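Local coordinates for protein capsid (Human calicivirus NLV/Boxer/2001/US, PDB 4RDL) that forms the protruding domain of a norovirus capsid, whose dimer binds histo-blood group glycans such as the Lewis y tetrasaccharide, probably as host attachment factors, at residues D34-S39 with Q288-N293; N40-V45 with G211-Y216; P108-C113 with L170-V175; G267-K270 with Y276-C279. One frame throughout, in Å; residues are numbered along the deposited sequence.

Interaction 1: residues D34-S39 with Q288-N293; sequences DGMMVS and QTLPIN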
loop_
_atom_site.group_PDB
_atom_site.type_symbol
_atom_site.label_atom_id
_atom_site.label_comp_id
_atom_site.label_asym_id
_atom_site.label_seq_id
_atom_site.Cartn_x
_atom_site.Cartn_y
_atom_site.Cartn_z
ATOM N N ASP A 34 -1.158 5.724 -13.098
ATOM C CA ASP A 34 -2.109 6.078 -14.160
ATOM C C ASP A 34 -1.449 6.502 -15.468
ATOM O O ASP A 34 -2.113 7.013 -16.374
ATOM C CB ASP A 34 -3.135 7.119 -13.677
ATOM C CG ASP A 34 -2.524 8.481 -13.400
ATOM O OD1 ASP A 34 -1.315 8.678 -13.558
ATOM O OD2 ASP A 34 -3.287 9.386 -13.003
ATOM N N GLY A 35 -0.144 6.280 -15.565
ATOM C CA GLY A 35 0.560 6.569 -16.796
ATOM C C GLY A 35 2.056 6.443 -16.671
ATOM O O GLY A 35 2.593 6.134 -15.595
ATOM N N MET A 36 2.727 6.657 -17.794
ATOM C CA MET A 36 4.160 6.827 -17.789
ATOM C C MET A 36 4.527 7.904 -18.787
ATOM O O MET A 36 3.762 8.191 -19.718
ATOM C CB MET A 36 4.907 5.507 -18.040
ATOM C CG MET A 36 4.481 4.723 -19.247
ATOM S SD MET A 36 5.521 3.243 -19.445
ATOM C CE MET A 36 4.414 2.271 -20.448
ATOM N N MET A 37 5.680 8.527 -18.567
ATOM C CA MET A 37 6.107 9.656 -19.383
ATOM C C MET A 37 7.603 9.858 -19.221
ATOM O O MET A 37 8.178 9.465 -18.204
ATOM C CB MET A 37 5.372 10.929 -18.937
ATOM C CG MET A 37 5.815 11.427 -17.562
ATOM S SD MET A 37 4.932 12.879 -16.966
ATOM C CE MET A 37 5.559 14.139 -18.074
ATOM N N VAL A 38 8.232 10.489 -20.209
ATOM C CA VAL A 38 9.565 11.027 -20.006
ATOM C C VAL A 38 9.400 12.467 -19.550
ATOM O O VAL A 38 8.345 13.072 -19.747
ATOM C CB VAL A 38 10.442 10.938 -21.276
ATOM C CG1 VAL A 38 10.534 9.490 -21.732
ATOM C CG2 VAL A 38 9.881 11.814 -22.384
ATOM N N SER A 39 10.428 13.019 -18.927
ATOM C CA SER A 39 10.370 14.410 -18.499
ATOM C C SER A 39 10.567 15.339 -19.684
ATOM O O SER A 39 11.299 15.017 -20.618
ATOM C CB SER A 39 11.461 14.688 -17.468
ATOM O OG SER A 39 11.528 16.075 -17.209
ATOM N N GLN A 288 0.739 9.120 -31.469
ATOM C CA GLN A 288 0.362 7.866 -30.834
ATOM C C GLN A 288 0.358 7.992 -29.314
ATOM O O GLN A 288 1.082 8.808 -28.747
ATOM C CB GLN A 288 1.316 6.747 -31.268
ATOM C CG GLN A 288 2.701 7.236 -31.697
ATOM C CD GLN A 288 3.789 6.934 -30.679
ATOM O OE1 GLN A 288 4.887 7.492 -30.742
ATOM N NE2 GLN A 288 3.493 6.041 -29.739
ATOM N N THR A 289 -0.468 7.184 -28.660
ATOM C CA THR A 289 -0.488 7.126 -27.202
ATOM C C THR A 289 -0.541 5.669 -26.762
ATOM O O THR A 289 -1.359 4.902 -27.260
ATOM C CB THR A 289 -1.704 7.884 -26.623
ATOM O OG1 THR A 289 -1.561 9.289 -26.868
ATOM C CG2 THR A 289 -1.823 7.650 -25.128
ATOM N N LEU A 290 0.339 5.280 -25.847
ATOM C CA LEU A 290 0.312 3.921 -25.316
ATOM C C LEU A 290 -0.829 3.803 -24.317
ATOM O O LEU A 290 -1.139 4.764 -23.618
ATOM C CB LEU A 290 1.616 3.583 -24.594
ATOM C CG LEU A 290 2.902 3.464 -25.405
ATOM C CD1 LEU A 290 4.100 3.453 -24.475
ATOM C CD2 LEU A 290 2.872 2.215 -26.277
ATOM N N PRO A 291 -1.451 2.620 -24.244
ATOM C CA PRO A 291 -2.460 2.369 -23.218
ATOM C C PRO A 291 -1.770 2.222 -21.859
ATOM O O PRO A 291 -0.554 2.009 -21.808
ATOM C CB PRO A 291 -3.076 1.044 -23.667
ATOM C CG PRO A 291 -1.946 0.340 -24.334
ATOM C CD PRO A 291 -1.196 1.427 -25.071
ATOM N N ILE A 292 -2.532 2.329 -20.776
ATOM C CA ILE A 292 -1.952 2.262 -19.433
ATOM C C ILE A 292 -2.125 0.889 -18.786
ATOM O O ILE A 292 -1.704 0.679 -17.644
ATOM C CB ILE A 292 -2.539 3.333 -18.486
ATOM C CG1 ILE A 292 -4.023 3.072 -18.236
ATOM C CG2 ILE A 292 -2.294 4.722 -19.049
ATOM C CD1 ILE A 292 -4.593 3.933 -17.126
ATOM N N ASN A 293 -2.746 -0.041 -19.512
ATOM C CA ASN A 293 -3.042 -1.362 -18.965
ATOM C C ASN A 293 -2.195 -2.483 -19.570
ATOM O O ASN A 293 -2.568 -3.653 -19.515
ATOM C CB ASN A 293 -4.533 -1.688 -19.095
ATOM C CG ASN A 293 -4.974 -1.840 -20.537
ATOM O OD1 ASN A 293 -4.274 -1.419 -21.456
ATOM N ND2 ASN A 293 -6.136 -2.452 -20.743
#

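Interaction 2: residues N40-V45 with G211-Y216; sequences NDQNQV and GEAIVY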
loop_
_atom_site.group_PDB
_atom_site.type_symbol
_atom_site.label_atom_id
_atom_site.label_comp_id
_atom_site.label_asym_id
_atom_site.label_seq_id
_atom_site.Cartn_x
_atom_site.Cartn_y
_atom_site.Cartn_z
ATOM N N ASN A 40 9.925 16.503 -19.635
ATOM C CA ASN A 40 10.241 17.575 -20.577
ATOM C C ASN A 40 11.578 18.256 -20.272
ATOM O O ASN A 40 12.273 18.711 -21.182
ATOM C CB ASN A 40 9.120 18.611 -20.631
ATOM C CG ASN A 40 7.955 18.155 -21.476
ATOM O OD1 ASN A 40 7.649 16.965 -21.543
ATOM N ND2 ASN A 40 7.307 19.098 -22.148
ATOM N N ASP A 41 11.931 18.339 -18.993
ATOM C CA ASP A 41 13.237 18.864 -18.601
ATOM C C ASP A 41 14.216 17.714 -18.421
ATOM O O ASP A 41 14.324 17.146 -17.336
ATOM C CB ASP A 41 13.139 19.683 -17.311
ATOM C CG ASP A 41 14.485 20.271 -16.879
ATOM O OD1 ASP A 41 14.549 20.877 -15.785
ATOM O OD2 ASP A 41 15.477 20.132 -17.628
ATOM N N GLN A 42 14.926 17.370 -19.490
ATOM C CA GLN A 42 15.882 16.267 -19.446
ATOM C C GLN A 42 17.039 16.551 -18.491
ATOM O O GLN A 42 17.799 15.647 -18.128
ATOM C CB GLN A 42 16.405 15.958 -20.849
ATOM C CG GLN A 42 15.397 15.231 -21.723
ATOM C CD GLN A 42 15.104 13.834 -21.210
ATOM O OE1 GLN A 42 15.996 12.985 -21.153
ATOM N NE2 GLN A 42 13.852 13.589 -20.822
ATOM N N ASN A 43 17.160 17.809 -18.079
ATOM C CA ASN A 43 18.230 18.214 -17.177
ATOM C C ASN A 43 17.905 18.021 -15.696
ATOM O O ASN A 43 18.807 18.020 -14.861
ATOM C CB ASN A 43 18.645 19.663 -17.444
ATOM C CG ASN A 43 19.301 19.840 -18.798
ATOM O OD1 ASN A 43 18.926 20.719 -19.574
ATOM N ND2 ASN A 43 20.287 18.996 -19.093
ATOM N N GLN A 44 16.625 17.861 -15.369
ATOM C CA GLN A 44 16.234 17.636 -13.980
ATOM C C GLN A 44 16.480 16.181 -13.597
ATOM O O GLN A 44 15.843 15.265 -14.117
ATOM C CB GLN A 44 14.779 18.042 -13.724
ATOM C CG GLN A 44 13.744 17.184 -14.420
ATOM C CD GLN A 44 12.333 17.643 -14.129
ATOM O OE1 GLN A 44 12.109 18.475 -13.248
ATOM N NE2 GLN A 44 11.370 17.106 -14.867
ATOM N N VAL A 45 17.424 15.992 -12.682
ATOM C CA VAL A 45 17.947 14.684 -12.336
ATOM C C VAL A 45 17.107 14.046 -11.236
ATOM O O VAL A 45 16.907 14.642 -10.181
ATOM C CB VAL A 45 19.404 14.817 -11.848
ATOM C CG1 VAL A 45 19.984 13.464 -11.457
ATOM C CG2 VAL A 45 20.259 15.496 -12.918
ATOM N N GLY A 211 19.792 8.064 -27.524
ATOM C CA GLY A 211 18.500 8.701 -27.687
ATOM C C GLY A 211 17.574 8.430 -26.522
ATOM O O GLY A 211 16.403 8.805 -26.553
ATOM N N GLU A 212 18.101 7.784 -25.487
ATOM C CA GLU A 212 17.261 7.293 -24.401
ATOM C C GLU A 212 16.916 8.351 -23.361
ATOM O O GLU A 212 17.691 9.273 -23.083
ATOM C CB GLU A 212 17.887 6.065 -23.739
ATOM C CG GLU A 212 18.024 4.898 -24.716
ATOM C CD GLU A 212 18.750 3.697 -24.148
ATOM O OE1 GLU A 212 18.778 3.522 -22.911
ATOM O OE2 GLU A 212 19.293 2.918 -24.961
ATOM N N ALA A 213 15.727 8.193 -22.798
ATOM C CA ALA A 213 15.228 9.076 -21.749
ATOM C C ALA A 213 14.670 8.234 -20.613
ATOM O O ALA A 213 14.046 7.198 -20.842
ATOM C CB ALA A 213 14.149 10.001 -22.305
ATOM N N ILE A 214 14.886 8.692 -19.385
ATOM C CA ILE A 214 14.356 8.015 -18.211
ATOM C C ILE A 214 12.829 8.028 -18.232
ATOM O O ILE A 214 12.199 9.052 -18.556
ATOM C CB ILE A 214 14.872 8.686 -16.925
ATOM C CG1 ILE A 214 16.404 8.562 -16.847
ATOM C CG2 ILE A 214 14.209 8.097 -15.691
ATOM C CD1 ILE A 214 17.039 9.415 -15.778
ATOM N N VAL A 215 12.240 6.882 -17.899
ATOM C CA VAL A 215 10.792 6.746 -17.808
ATOM C C VAL A 215 10.310 6.948 -16.377
ATOM O O VAL A 215 10.860 6.375 -15.435
ATOM C CB VAL A 215 10.360 5.344 -18.292
ATOM C CG1 VAL A 215 8.864 5.133 -18.082
ATOM C CG2 VAL A 215 10.748 5.148 -19.776
ATOM N N TYR A 216 9.283 7.776 -16.234
ATOM C CA TYR A 216 8.615 7.995 -14.949
ATOM C C TYR A 216 7.223 7.401 -14.970
ATOM O O TYR A 216 6.473 7.565 -15.936
ATOM C CB TYR A 216 8.536 9.490 -14.635
ATOM C CG TYR A 216 9.897 10.112 -14.541
ATOM C CD1 TYR A 216 10.661 9.964 -13.392
ATOM C CD2 TYR A 216 10.444 10.799 -15.619
ATOM C CE1 TYR A 216 11.914 10.511 -13.299
ATOM C CE2 TYR A 216 11.699 11.356 -15.535
ATOM C CZ TYR A 216 12.428 11.211 -14.369
ATOM O OH TYR A 216 13.685 11.761 -14.266
HETATM O O HOH W 1 12.979 11.646 -18.838
HETATM O O HOH W 2 16.218 11.256 -19.247
HETATM O O HOH W 3 17.205 12.007 -23.556
#

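Interaction 3: residues P108-C113 with L170-V175; sequences PDFGNC and LELTWV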
loop_
_atom_site.group_PDB
_atom_site.type_symbol
_atom_site.label_atom_id
_atom_site.label_comp_id
_atom_site.label_asym_id
_atom_site.label_seq_id
_atom_site.Cartn_x
_atom_site.Cartn_y
_atom_site.Cartn_z
ATOM N N PRO A 108 8.584 9.972 3.575
ATOM C CA PRO A 108 8.345 10.753 2.350
ATOM C C PRO A 108 9.637 11.332 1.768
ATOM O O PRO A 108 10.472 11.865 2.516
ATOM C CB PRO A 108 7.437 11.890 2.833
ATOM C CG PRO A 108 6.707 11.312 3.989
ATOM C CD PRO A 108 7.732 10.431 4.689
ATOM N N ASP A 109 9.801 11.243 0.447
ATOM C CA ASP A 109 10.991 11.809 -0.197
ATOM C C ASP A 109 10.688 13.077 -0.999
ATOM O O ASP A 109 11.342 13.374 -2.000
ATOM C CB ASP A 109 11.766 10.758 -1.013
ATOM C CG ASP A 109 11.042 10.317 -2.275
ATOM O OD1 ASP A 109 9.871 10.695 -2.477
ATOM O OD2 ASP A 109 11.659 9.564 -3.071
ATOM N N PHE A 110 9.711 13.836 -0.524
ATOM C CA PHE A 110 9.400 15.145 -1.081
ATOM C C PHE A 110 10.126 16.213 -0.278
ATOM O O PHE A 110 9.906 16.351 0.932
ATOM C CB PHE A 110 7.889 15.379 -1.093
ATOM C CG PHE A 110 7.147 14.355 -1.900
ATOM C CD1 PHE A 110 7.190 14.390 -3.282
ATOM C CD2 PHE A 110 6.463 13.323 -1.281
ATOM C CE1 PHE A 110 6.537 13.422 -4.033
ATOM C CE2 PHE A 110 5.812 12.348 -2.026
ATOM C CZ PHE A 110 5.852 12.400 -3.403
ATOM N N GLY A 111 11.003 16.949 -0.955
ATOM C CA GLY A 111 11.867 17.909 -0.301
ATOM C C GLY A 111 11.463 19.354 -0.506
ATOM O O GLY A 111 10.856 19.697 -1.524
ATOM N N ASN A 112 11.814 20.189 0.469
ATOM C CA ASN A 112 11.594 21.630 0.402
ATOM C C ASN A 112 10.136 22.024 0.246
ATOM O O ASN A 112 9.823 22.982 -0.457
ATOM C CB ASN A 112 12.422 22.283 -0.714
ATOM C CG ASN A 112 12.692 23.749 -0.436
ATOM O OD1 ASN A 112 13.040 24.115 0.684
ATOM N ND2 ASN A 112 12.521 24.596 -1.444
ATOM N N CYS A 113 9.250 21.294 0.918
ATOM C CA CYS A 113 7.825 21.548 0.798
ATOM C C CYS A 113 7.088 21.252 2.097
ATOM O O CYS A 113 7.694 20.827 3.085
ATOM C CB CYS A 113 7.237 20.743 -0.365
ATOM S SG CYS A 113 7.518 18.952 -0.222
ATOM N N LEU A 170 2.008 8.399 11.109
ATOM C CA LEU A 170 1.603 9.519 10.269
ATOM C C LEU A 170 1.587 9.082 8.817
ATOM O O LEU A 170 2.419 8.279 8.388
ATOM C CB LEU A 170 2.569 10.692 10.443
ATOM C CG LEU A 170 2.801 11.188 11.879
ATOM C CD1 LEU A 170 4.145 10.687 12.407
ATOM C CD2 LEU A 170 2.753 12.699 11.903
ATOM N N GLU A 171 0.624 9.606 8.065
ATOM C CA GLU A 171 0.540 9.330 6.639
ATOM C C GLU A 171 0.445 10.638 5.869
ATOM O O GLU A 171 -0.151 11.609 6.334
ATOM C CB GLU A 171 -0.658 8.447 6.314
ATOM C CG GLU A 171 -0.589 7.918 4.886
ATOM C CD GLU A 171 -1.909 7.397 4.375
ATOM O OE1 GLU A 171 -1.973 7.077 3.163
ATOM O OE2 GLU A 171 -2.869 7.301 5.176
ATOM N N LEU A 172 1.039 10.659 4.686
ATOM C CA LEU A 172 1.032 11.847 3.850
ATOM C C LEU A 172 -0.321 12.023 3.168
ATOM O O LEU A 172 -0.677 11.265 2.268
ATOM C CB LEU A 172 2.148 11.749 2.807
ATOM C CG LEU A 172 2.309 12.996 1.937
ATOM C CD1 LEU A 172 2.684 14.214 2.785
ATOM C CD2 LEU A 172 3.354 12.745 0.855
ATOM N N THR A 173 -1.078 13.030 3.587
ATOM C CA THR A 173 -2.405 13.267 3.015
ATOM C C THR A 173 -2.333 14.144 1.771
ATOM O O THR A 173 -2.959 13.847 0.748
ATOM C CB THR A 173 -3.347 13.898 4.048
ATOM O OG1 THR A 173 -3.425 13.015 5.173
ATOM C CG2 THR A 173 -4.747 14.109 3.480
ATOM N N TRP A 174 -1.577 15.229 1.860
ATOM C CA TRP A 174 -1.350 16.085 0.709
ATOM C C TRP A 174 -0.080 16.918 0.905
ATOM O O TRP A 174 0.509 16.924 1.997
ATOM C CB TRP A 174 -2.586 16.951 0.386
ATOM C CG TRP A 174 -2.984 17.970 1.431
ATOM C CD1 TRP A 174 -3.575 17.728 2.642
ATOM C CD2 TRP A 174 -2.866 19.393 1.319
ATOM N NE1 TRP A 174 -3.803 18.918 3.303
ATOM C CE2 TRP A 174 -3.386 19.956 2.506
ATOM C CE3 TRP A 174 -2.365 20.250 0.329
ATOM C CZ2 TRP A 174 -3.419 21.333 2.733
ATOM C CZ3 TRP A 174 -2.409 21.617 0.550
ATOM C CH2 TRP A 174 -2.924 22.145 1.749
ATOM N N VAL A 175 0.351 17.586 -0.162
ATOM C CA VAL A 175 1.592 18.341 -0.182
ATOM C C VAL A 175 1.326 19.708 -0.796
ATOM O O VAL A 175 0.553 19.822 -1.751
ATOM C CB VAL A 175 2.678 17.607 -1.019
ATOM C CG1 VAL A 175 3.962 18.433 -1.096
ATOM C CG2 VAL A 175 2.953 16.219 -0.447
#

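Interaction 4: residues G267-K270 with Y276-C279; sequences GEFK and YMTC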
loop_
_atom_site.group_PDB
_atom_site.type_symbol
_atom_site.label_atom_id
_atom_site.label_comp_id
_atom_site.label_asym_id
_atom_site.label_seq_id
_atom_site.Cartn_x
_atom_site.Cartn_y
_atom_site.Cartn_z
ATOM N N GLY A 267 5.731 -1.430 -27.222
ATOM C CA GLY A 267 6.876 -0.554 -27.047
ATOM C C GLY A 267 7.984 -1.209 -26.249
ATOM O O GLY A 267 7.724 -1.965 -25.305
ATOM N N GLU A 268 9.227 -0.928 -26.631
ATOM C CA GLU A 268 10.385 -1.495 -25.945
ATOM C C GLU A 268 10.961 -0.545 -24.912
ATOM O O GLU A 268 10.926 0.678 -25.091
ATOM C CB GLU A 268 11.497 -1.802 -26.940
ATOM C CG GLU A 268 11.154 -2.787 -28.024
ATOM C CD GLU A 268 12.406 -3.221 -28.745
ATOM O OE1 GLU A 268 13.045 -2.351 -29.374
ATOM O OE2 GLU A 268 12.774 -4.409 -28.635
ATOM N N PHE A 269 11.530 -1.120 -23.854
ATOM C CA PHE A 269 12.176 -0.353 -22.794
ATOM C C PHE A 269 13.447 -1.075 -22.374
ATOM O O PHE A 269 13.539 -2.296 -22.493
ATOM C CB PHE A 269 11.240 -0.234 -21.581
ATOM C CG PHE A 269 9.972 0.518 -21.863
ATOM C CD1 PHE A 269 9.865 1.860 -21.539
ATOM C CD2 PHE A 269 8.890 -0.111 -22.464
ATOM C CE1 PHE A 269 8.698 2.561 -21.789
ATOM C CE2 PHE A 269 7.723 0.590 -22.732
ATOM C CZ PHE A 269 7.632 1.924 -22.389
ATOM N N LYS A 270 14.431 -0.329 -21.887
ATOM C CA LYS A 270 15.626 -0.942 -21.322
ATOM C C LYS A 270 15.707 -0.622 -19.838
ATOM O O LYS A 270 15.663 0.552 -19.458
ATOM C CB LYS A 270 16.876 -0.460 -22.053
ATOM C CG LYS A 270 16.992 -1.081 -23.454
ATOM C CD LYS A 270 17.946 -0.324 -24.367
ATOM C CE LYS A 270 19.395 -0.458 -23.928
ATOM N NZ LYS A 270 20.284 0.338 -24.817
ATOM N N TYR A 276 16.091 1.439 -12.906
ATOM C CA TYR A 276 15.234 2.399 -13.594
ATOM C C TYR A 276 15.133 1.949 -15.041
ATOM O O TYR A 276 15.879 1.063 -15.482
ATOM C CB TYR A 276 15.811 3.822 -13.516
ATOM C CG TYR A 276 17.095 4.003 -14.301
ATOM C CD1 TYR A 276 17.080 4.569 -15.569
ATOM C CD2 TYR A 276 18.320 3.608 -13.776
ATOM C CE1 TYR A 276 18.245 4.727 -16.298
ATOM C CE2 TYR A 276 19.494 3.766 -14.498
ATOM C CZ TYR A 276 19.446 4.329 -15.756
ATOM O OH TYR A 276 20.607 4.489 -16.485
ATOM N N MET A 277 14.212 2.529 -15.796
ATOM C CA MET A 277 14.133 2.164 -17.203
ATOM C C MET A 277 14.118 3.360 -18.137
ATOM O O MET A 277 13.834 4.488 -17.729
ATOM C CB MET A 277 12.997 1.174 -17.502
ATOM C CG MET A 277 11.618 1.754 -17.521
ATOM S SD MET A 277 10.318 0.531 -17.904
ATOM C CE MET A 277 10.234 -0.447 -16.401
ATOM N N THR A 278 14.475 3.107 -19.388
ATOM C CA THR A 278 14.497 4.143 -20.400
ATOM C C THR A 278 13.688 3.723 -21.610
ATOM O O THR A 278 13.333 2.546 -21.766
ATOM C CB THR A 278 15.917 4.432 -20.882
ATOM O OG1 THR A 278 16.420 3.270 -21.551
ATOM C CG2 THR A 278 16.826 4.797 -19.708
ATOM N N CYS A 279 13.406 4.700 -22.462
ATOM C CA CYS A 279 12.785 4.467 -23.752
ATOM C C CYS A 279 13.360 5.487 -24.717
ATOM O O CYS A 279 14.057 6.414 -24.311
ATOM C CB CYS A 279 11.274 4.682 -23.662
ATOM S SG CYS A 279 10.799 6.430 -23.428
#

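Interaction 1: residues D34-S39 with Q288-N293
G35 and I292 bring the two backbones to 5.6 Å, CA to CA, where strand 35-38 of the protruding domain meets an irregular loop that leads into strand 295-302; no hydrogen bond links the two segments. Two touches make the contact, a methyl against a carbonyl oxygen and a methyl against a methyl. At the first, the CG2 methyl of I292 lies 3.5 Å from D34 O and also approaches the CA of G35. The branch is placed by chi1 of 65°, which sets CG2 anti to the carbonyl carbon of I292 and puts CG1 between that carbon and the backbone N, from where CD1 also reaches D34 O. Glycine suits position 35 through its fully extended backbone, phi 172° and psi 178°, a shape readily open to it. At the second, M36 stretches out until its CE methyl stands 4.2 Å from CD1 of L290. A long, unbranched methionine can span this gap, and leucine offers a branched end to receive it. M21 lies against both M36 and I292, and F269 touches M36 too. D34 starts its side chain away from the loop, and its carboxylate bonds to T218 and T220, linking this end of the segment to strand 213-220. With methyl groups as its main currency and just 149 Å² buried, this surface contact depends on van der Waals fit and imposes little directional constraint on the loop.

Interaction 2: residues N40-V45 with G211-Y216
Q42 lays its amide beside the methyl of A213: OE1 is 3.7 Å from CB, and NE2 and CD lie only slightly farther off. A small residue suits this place, since the amide can come close to the strand and leave room for water along its backbone. Three waters then bridge the groups. Water 1 accepts from NE2 of Q42 and donates to I214 O, at 2.7 Å from that oxygen. Water 2 donates to OE1 of Q42, 2.6 Å away, and accepts from I214 N, while water 3 donates both to OE1 of Q42 and to E212 O. Glutamine suits the task because one flat group both gives and takes hydrogen bonds. Its chain is bent at chi2, -66°, which brings the amide round toward the strand, and NE2 also bonds to S39 O. The loop carrying it is a type I beta turn from D41 to Q44, closed by Q44 N to D41 O at 3.1 Å. An Asx turn overlaps it: N43 N bonds to D41 OD2 at 2.9 Å, meeting the carboxylate from 48° above its plane. Farther along, Y216 OH lies 4.1 Å from Q44 O, a loose approach. CG2 of I214 rests over one face of the tyrosine ring, near the rim, and W186 packs against that ring edge-to-face. Q44 NE2 bonds to S39 OG, linking the last residue of the turn back to the residue that precedes the loop.

Interaction 3: residues P108-C113 with L170-V175
F110 and L172 make the first of two apolar contacts between the loop before strand 113-121 and strand 167-177. The CD2 methyl of L172 comes 3.8 Å from CE2 of F110 and equally close to CD2 of the ring, meeting that side of the phenyl obliquely. L172 is extended from the backbone, CG anti to N at chi1 -175°, and this carries its CD2 methyl across to the F110 ring. The second contact pairs sulfur with methyl: C113 SG lies 3.7 Å from V175 CG1, and C113 CB stands somewhat farther from the same carbon. Cysteine and beta-branched valine are compact enough to pack where the CA atoms are 7.1 Å apart. Polar bonds flank the apolar patch without crossing it. D109, whose OD1 sits over the centre of the F110 ring, forms a salt bridge with R28, and S140 OG bonds to F110 O and C113 N. All four touching residues are buried. Between L172 and V175, T173 and W174 form a classic beta bulge opposite H116; W174 stacks on H116 and contacts fucose in the glycan pocket. L172 also packs on L115 and M117 of strand 113-121, while P108 leans on M73 of strand 72-80.

Interaction 4: residues G267-K270 with Y276-C279
F269 and M277 cross obliquely in the beta hairpin of strands 265-272 and 276-279, an antiparallel pair whose short segments lie at 135°. K270 and T278 form its hydrogen-bonded pair: K270 N donates to T278 O at 3.1 Å, and T278 N to K270 O at 2.8 Å. From its CB, F269 meets both T278 O and the sulfur of M277, with CB to SD at 3.9 Å. CG has the same two neighbours. Farther out, CD1 approaches T278 O and comes 3.8 Å from C279 CB, a carbon that CE1 also meets. The partner strand thus meets the CD1 side of the ring, and CZ reaches on to CE of M36. M277 bends at chi3, 73°, and its sulfur lies 4.5 Å from the ring centroid of F269, 41° off the normal, a Met-aromatic contact suited to soft, polarisable sulfur. F296 closes on the ring edge-to-face. On the K270 and T278 face, E212 takes a salt bridge from K270 NZ and a hydrogen bond with T278 OG1, so a lysine and a threonine share one buried carboxylate. The methylene base of K270 also packs here, its CB 3.8 Å from T278 OG1.

Overall arrangement
From the N terminus, residues 34-39 open the longest loop, which interaction 1 closes at 288-293; the other three contacts fall within it. Residues 40-45 follow directly and are closed by 211-216 in interaction 2, whose loop encloses interaction 3, between 108-113 and 170-175. Interaction 4, a local hairpin, comes after interaction 2 closes, and no two loops cross. Interactions 1, 2 and 4 share one antiparallel sheet: strand 213-220 is flanked by 35-38 and 276-279, and E212 ties interaction 2 to K270 and T278. Interaction 3 belongs to the other sheet, beside a glycan pocket, its centre about 28 Å from that of interaction 4.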